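Local coordinates for protein alpha-galactosidase (PDB 6LCJ) that probably releases terminal alpha-linked galactose by hydrolysis from sugars such as stachyose, working as a thermostable hexamer, at residues 51-56 / 302-307; 336-341 / 348-353. One frame throughout, in Å; residues are numbered along the deposited sequence.

Contact 1 (51-56 / 302-307); sequences QSWSLA and KLDFLY
W53 drives the outer edge of its six-membered ring into the face of F305, where a loop of the N-terminal beta domain reaches the mouth of the TIM barrel typical of GH36 alpha-galactosidases. The loop makes a type I turn from Q51 to S54; opposite it stand D304, F305 and Y307, just past strand 298-303. No hydrogen bond joins the two segments. The tight part is a T-shaped stack: the planes stand at 78°, the centroids are 4.9 Å apart, and W53 CH2 sits over the centre of the F305 ring, 3.6 Å from its CE2. D304 OD1, bonded by F305 N, comes up obliquely, 3.4 Å from W53 CZ2, while OD2 is held by W233 NE1. W268 also meets the F305 ring. With an alanine in place of F305, the edge of W53 would probably lose the ring it abuts and the indole would be freer to tilt.

The looser side lies toward Y307, with W53 CZ3 3.9 Å from Y307 CE2. With CG lodged between the backbone N and the carbonyl carbon (chi1 75°), the Y307 ring lies alongside the Q51 amide, planes 16° apart and NE2 3.6 Å from Y307 CD2; Y307 OH bonds A264 O. The amide's oxygen turns back to its own turn: Q51 OE1 takes a weak hydrogen bond from W53 N and lies 3.2 Å above the indole plane, toward the rim.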
# COMPACT_ATOMS: atom_id res chain seq x y z
N GLN E 51 -9.40 0.17 -34.07
CA GLN E 51 -9.24 -0.82 -35.13
C GLN E 51 -10.52 -1.64 -35.29
O GLN E 51 -11.52 -1.44 -34.59
CB GLN E 51 -8.00 -1.70 -34.88
CG GLN E 51 -7.92 -2.30 -33.49
CD GLN E 51 -7.70 -3.81 -33.51
OE1 GLN E 51 -8.30 -4.51 -34.33
NE2 GLN E 51 -6.85 -4.31 -32.61
N SER E 52 -10.47 -2.57 -36.25
CA SER E 52 -11.63 -3.39 -36.63
C SER E 52 -12.36 -3.96 -35.42
O SER E 52 -13.58 -3.79 -35.28
CB SER E 52 -11.17 -4.53 -37.53
OG SER E 52 -10.78 -4.03 -38.80
N TRP E 53 -11.64 -4.65 -34.53
CA TRP E 53 -12.25 -5.33 -33.39
C TRP E 53 -12.65 -4.36 -32.29
O TRP E 53 -13.45 -4.73 -31.42
CB TRP E 53 -11.28 -6.40 -32.85
CG TRP E 53 -10.78 -7.32 -33.93
CD1 TRP E 53 -11.48 -7.77 -35.02
CD2 TRP E 53 -9.47 -7.88 -34.05
NE1 TRP E 53 -10.69 -8.57 -35.80
CE2 TRP E 53 -9.45 -8.66 -35.23
CE3 TRP E 53 -8.30 -7.81 -33.28
CZ2 TRP E 53 -8.31 -9.36 -35.66
CZ3 TRP E 53 -7.16 -8.52 -33.72
CH2 TRP E 53 -7.18 -9.28 -34.88
N SER E 54 -12.15 -3.13 -32.31
CA SER E 54 -12.38 -2.19 -31.22
C SER E 54 -13.86 -1.80 -31.12
O SER E 54 -14.61 -1.84 -32.10
CB SER E 54 -11.53 -0.94 -31.40
OG SER E 54 -10.16 -1.25 -31.24
N LEU E 55 -14.27 -1.42 -29.92
CA LEU E 55 -15.64 -0.99 -29.70
C LEU E 55 -15.91 0.35 -30.36
O LEU E 55 -15.17 1.32 -30.15
CB LEU E 55 -15.94 -0.90 -28.20
CG LEU E 55 -17.34 -0.34 -27.95
CD1 LEU E 55 -18.38 -1.44 -27.94
CD2 LEU E 55 -17.40 0.49 -26.66
N ALA E 56 -16.98 0.41 -31.14
CA ALA E 56 -17.57 1.66 -31.60
C ALA E 56 -19.02 1.69 -31.12
O ALA E 56 -19.81 0.81 -31.49
CB ALA E 56 -17.49 1.80 -33.12
N LYS E 302 -6.57 -11.57 -47.46
CA LYS E 302 -7.06 -11.11 -46.17
C LYS E 302 -5.85 -10.83 -45.30
O LYS E 302 -5.16 -11.75 -44.84
CB LYS E 302 -7.99 -12.15 -45.54
CG LYS E 302 -8.62 -11.71 -44.21
CD LYS E 302 -9.63 -12.76 -43.73
CE LYS E 302 -10.07 -12.54 -42.27
NZ LYS E 302 -11.04 -13.59 -41.80
N LEU E 303 -5.57 -9.55 -45.11
CA LEU E 303 -4.43 -9.10 -44.33
C LEU E 303 -4.94 -8.79 -42.94
O LEU E 303 -5.79 -7.91 -42.77
CB LEU E 303 -3.78 -7.88 -44.99
CG LEU E 303 -3.41 -8.14 -46.46
CD1 LEU E 303 -2.74 -6.91 -47.10
CD2 LEU E 303 -2.50 -9.37 -46.56
N ASP E 304 -4.45 -9.52 -41.96
CA ASP E 304 -5.04 -9.55 -40.64
C ASP E 304 -4.06 -9.01 -39.61
O ASP E 304 -2.86 -8.92 -39.87
CB ASP E 304 -5.46 -10.97 -40.27
CG ASP E 304 -6.65 -11.02 -39.32
OD1 ASP E 304 -7.01 -9.98 -38.69
OD2 ASP E 304 -7.22 -12.12 -39.21
N PHE E 305 -4.61 -8.66 -38.44
CA PHE E 305 -3.82 -8.16 -37.31
C PHE E 305 -2.98 -6.97 -37.72
O PHE E 305 -1.85 -6.81 -37.27
CB PHE E 305 -2.92 -9.26 -36.73
CG PHE E 305 -3.67 -10.35 -36.04
CD1 PHE E 305 -4.32 -11.34 -36.76
CD2 PHE E 305 -3.74 -10.39 -34.65
CE1 PHE E 305 -5.03 -12.35 -36.12
CE2 PHE E 305 -4.44 -11.40 -33.99
CZ PHE E 305 -5.09 -12.38 -34.73
N LEU E 306 -3.54 -6.12 -38.59
CA LEU E 306 -2.80 -4.99 -39.13
C LEU E 306 -2.56 -3.90 -38.10
O LEU E 306 -1.75 -3.00 -38.36
CB LEU E 306 -3.54 -4.42 -40.34
CG LEU E 306 -3.62 -5.28 -41.62
CD1 LEU E 306 -4.43 -4.54 -42.68
CD2 LEU E 306 -2.25 -5.60 -42.13
N TYR E 307 -3.24 -3.94 -36.95
CA TYR E 307 -2.87 -3.05 -35.84
C TYR E 307 -1.40 -3.22 -35.46
O TYR E 307 -0.78 -2.27 -34.95
CB TYR E 307 -3.77 -3.32 -34.62
CG TYR E 307 -3.40 -4.60 -33.90
CD1 TYR E 307 -2.43 -4.61 -32.90
CD2 TYR E 307 -3.99 -5.80 -34.24
CE1 TYR E 307 -2.07 -5.78 -32.27
CE2 TYR E 307 -3.63 -6.97 -33.61
CZ TYR E 307 -2.67 -6.95 -32.64
OH TYR E 307 -2.32 -8.13 -32.03

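Contact 2 (336-341 / 348-353); sequences LLFCGA and GLADGL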
# COMPACT_ATOMS: atom_id res chain seq x y z
N LEU E 336 -7.73 -6.43 -51.55
CA LEU E 336 -7.20 -6.48 -50.19
C LEU E 336 -8.33 -6.24 -49.20
O LEU E 336 -9.00 -5.19 -49.24
CB LEU E 336 -6.07 -5.46 -50.00
CG LEU E 336 -4.88 -5.69 -50.91
CD1 LEU E 336 -3.82 -4.64 -50.64
CD2 LEU E 336 -4.33 -7.10 -50.74
N LEU E 337 -8.57 -7.23 -48.35
CA LEU E 337 -9.48 -7.12 -47.23
C LEU E 337 -8.65 -6.86 -45.99
O LEU E 337 -7.81 -7.69 -45.62
CB LEU E 337 -10.30 -8.41 -47.06
CG LEU E 337 -11.17 -8.42 -45.80
CD1 LEU E 337 -12.34 -7.45 -45.93
CD2 LEU E 337 -11.68 -9.81 -45.50
N PHE E 338 -8.86 -5.69 -45.36
CA PHE E 338 -8.12 -5.31 -44.15
C PHE E 338 -8.87 -5.79 -42.92
O PHE E 338 -10.07 -5.54 -42.77
CB PHE E 338 -7.94 -3.79 -44.07
CG PHE E 338 -6.82 -3.24 -44.94
CD1 PHE E 338 -6.42 -3.89 -46.10
CD2 PHE E 338 -6.20 -2.05 -44.60
CE1 PHE E 338 -5.43 -3.37 -46.91
CE2 PHE E 338 -5.19 -1.52 -45.41
CZ PHE E 338 -4.81 -2.18 -46.56
N CYS E 339 -8.14 -6.46 -42.02
CA CYS E 339 -8.72 -7.01 -40.80
C CYS E 339 -7.83 -6.65 -39.61
O CYS E 339 -6.61 -6.54 -39.75
CB CYS E 339 -8.90 -8.56 -40.92
SG CYS E 339 -9.93 -9.34 -39.58
N GLY E 340 -8.44 -6.48 -38.44
CA GLY E 340 -7.69 -6.11 -37.25
C GLY E 340 -6.96 -4.80 -37.42
O GLY E 340 -5.87 -4.59 -36.85
N ALA E 341 -7.53 -3.91 -38.18
CA ALA E 341 -6.79 -2.84 -38.79
C ALA E 341 -7.27 -1.50 -38.27
O ALA E 341 -8.48 -1.32 -38.03
CB ALA E 341 -6.95 -2.88 -40.32
N GLY E 348 -8.92 4.35 -48.33
CA GLY E 348 -8.21 4.63 -49.56
C GLY E 348 -7.25 3.54 -50.00
O GLY E 348 -6.88 3.50 -51.17
N LEU E 349 -6.82 2.67 -49.09
CA LEU E 349 -5.94 1.55 -49.42
C LEU E 349 -6.69 0.23 -49.45
O LEU E 349 -6.53 -0.56 -50.39
CB LEU E 349 -4.79 1.48 -48.42
CG LEU E 349 -3.91 2.72 -48.35
CD1 LEU E 349 -2.96 2.65 -47.18
CD2 LEU E 349 -3.15 2.94 -49.68
N ALA E 350 -7.51 -0.05 -48.44
CA ALA E 350 -8.28 -1.29 -48.42
C ALA E 350 -9.40 -1.26 -49.46
O ALA E 350 -10.01 -0.21 -49.71
CB ALA E 350 -8.88 -1.53 -47.03
N ASP E 351 -9.67 -2.42 -50.06
CA ASP E 351 -10.89 -2.62 -50.83
C ASP E 351 -12.04 -3.03 -49.92
O ASP E 351 -13.16 -2.52 -50.07
CB ASP E 351 -10.68 -3.69 -51.90
CG ASP E 351 -9.51 -3.39 -52.80
OD1 ASP E 351 -9.63 -2.45 -53.60
OD2 ASP E 351 -8.46 -4.08 -52.70
N GLY E 352 -11.77 -3.93 -48.99
CA GLY E 352 -12.73 -4.29 -47.96
C GLY E 352 -12.11 -4.10 -46.59
O GLY E 352 -10.90 -4.30 -46.40
N LEU E 353 -12.94 -3.69 -45.63
CA LEU E 353 -12.48 -3.38 -44.28
C LEU E 353 -13.43 -4.01 -43.27
O LEU E 353 -14.63 -3.73 -43.28
CB LEU E 353 -12.39 -1.87 -44.08
CG LEU E 353 -11.96 -1.37 -42.70
CD1 LEU E 353 -10.51 -1.67 -42.48
CD2 LEU E 353 -12.21 0.13 -42.54
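L336 and D351 are tied through both backbone and side chain. The carbonyl oxygen of L336 accepts two N-H groups, G352 N at 3.1 Å and D351 N at 3.0 Å, the second lying in the carbonyl plane. In the other direction D351 OD2 offers its anti lone pair to L336 N, a nearly straight bond of 2.7 Å. G352 returns the grip with its own carbonyl, O to F338 N at 2.7 Å, so that its two bonds straddle L337, its parallel partner.

Side chains close both faces of this ladder. On one, the A350 methyl lies over one face of the F338 ring in a CH-pi contact, CB 3.5 Å from the centroid and 17° off the normal, while L353 CD1 packs on F338 CB. On the other, L337 CG anti to the backbone N (chi1 174°) swings CD1 back over G352, 3.4 Å from its C, just where a beta carbon on G352 would collide with it.

Farther out, salt bridges from R154 to OD1 and R328 to OD2, with S156 OG on OD1, hold the carboxylate that meets L336 N. Y320, on the same helix 317-331 as R328, packs against F338. The result is a pair of neighbouring parallel strands of a TIM barrel, joined here by a connection without a helix.

How the contacts relate
Contact 1 closes before contact 2 opens along the chain, and their centres lie about 9 Å apart in the buried middle of the protein. They share the parallel barrel sheet, in which strands 298-303, 335-338 and 352-354 follow one another. Probable backbone hydrogen bonds join them, C339 N to L303 O at 2.9 Å and Y307 N to G340 O at 2.7 Å, and D304 OD1 packs near C339 SG. From the N-terminal domain, S52 OG bonds R354 O and, weakly, A341 N. Contact 2 thus builds barrel wall, while contact 1 brings the other domain's loop onto its rim, where GH36 enzymes have their active site.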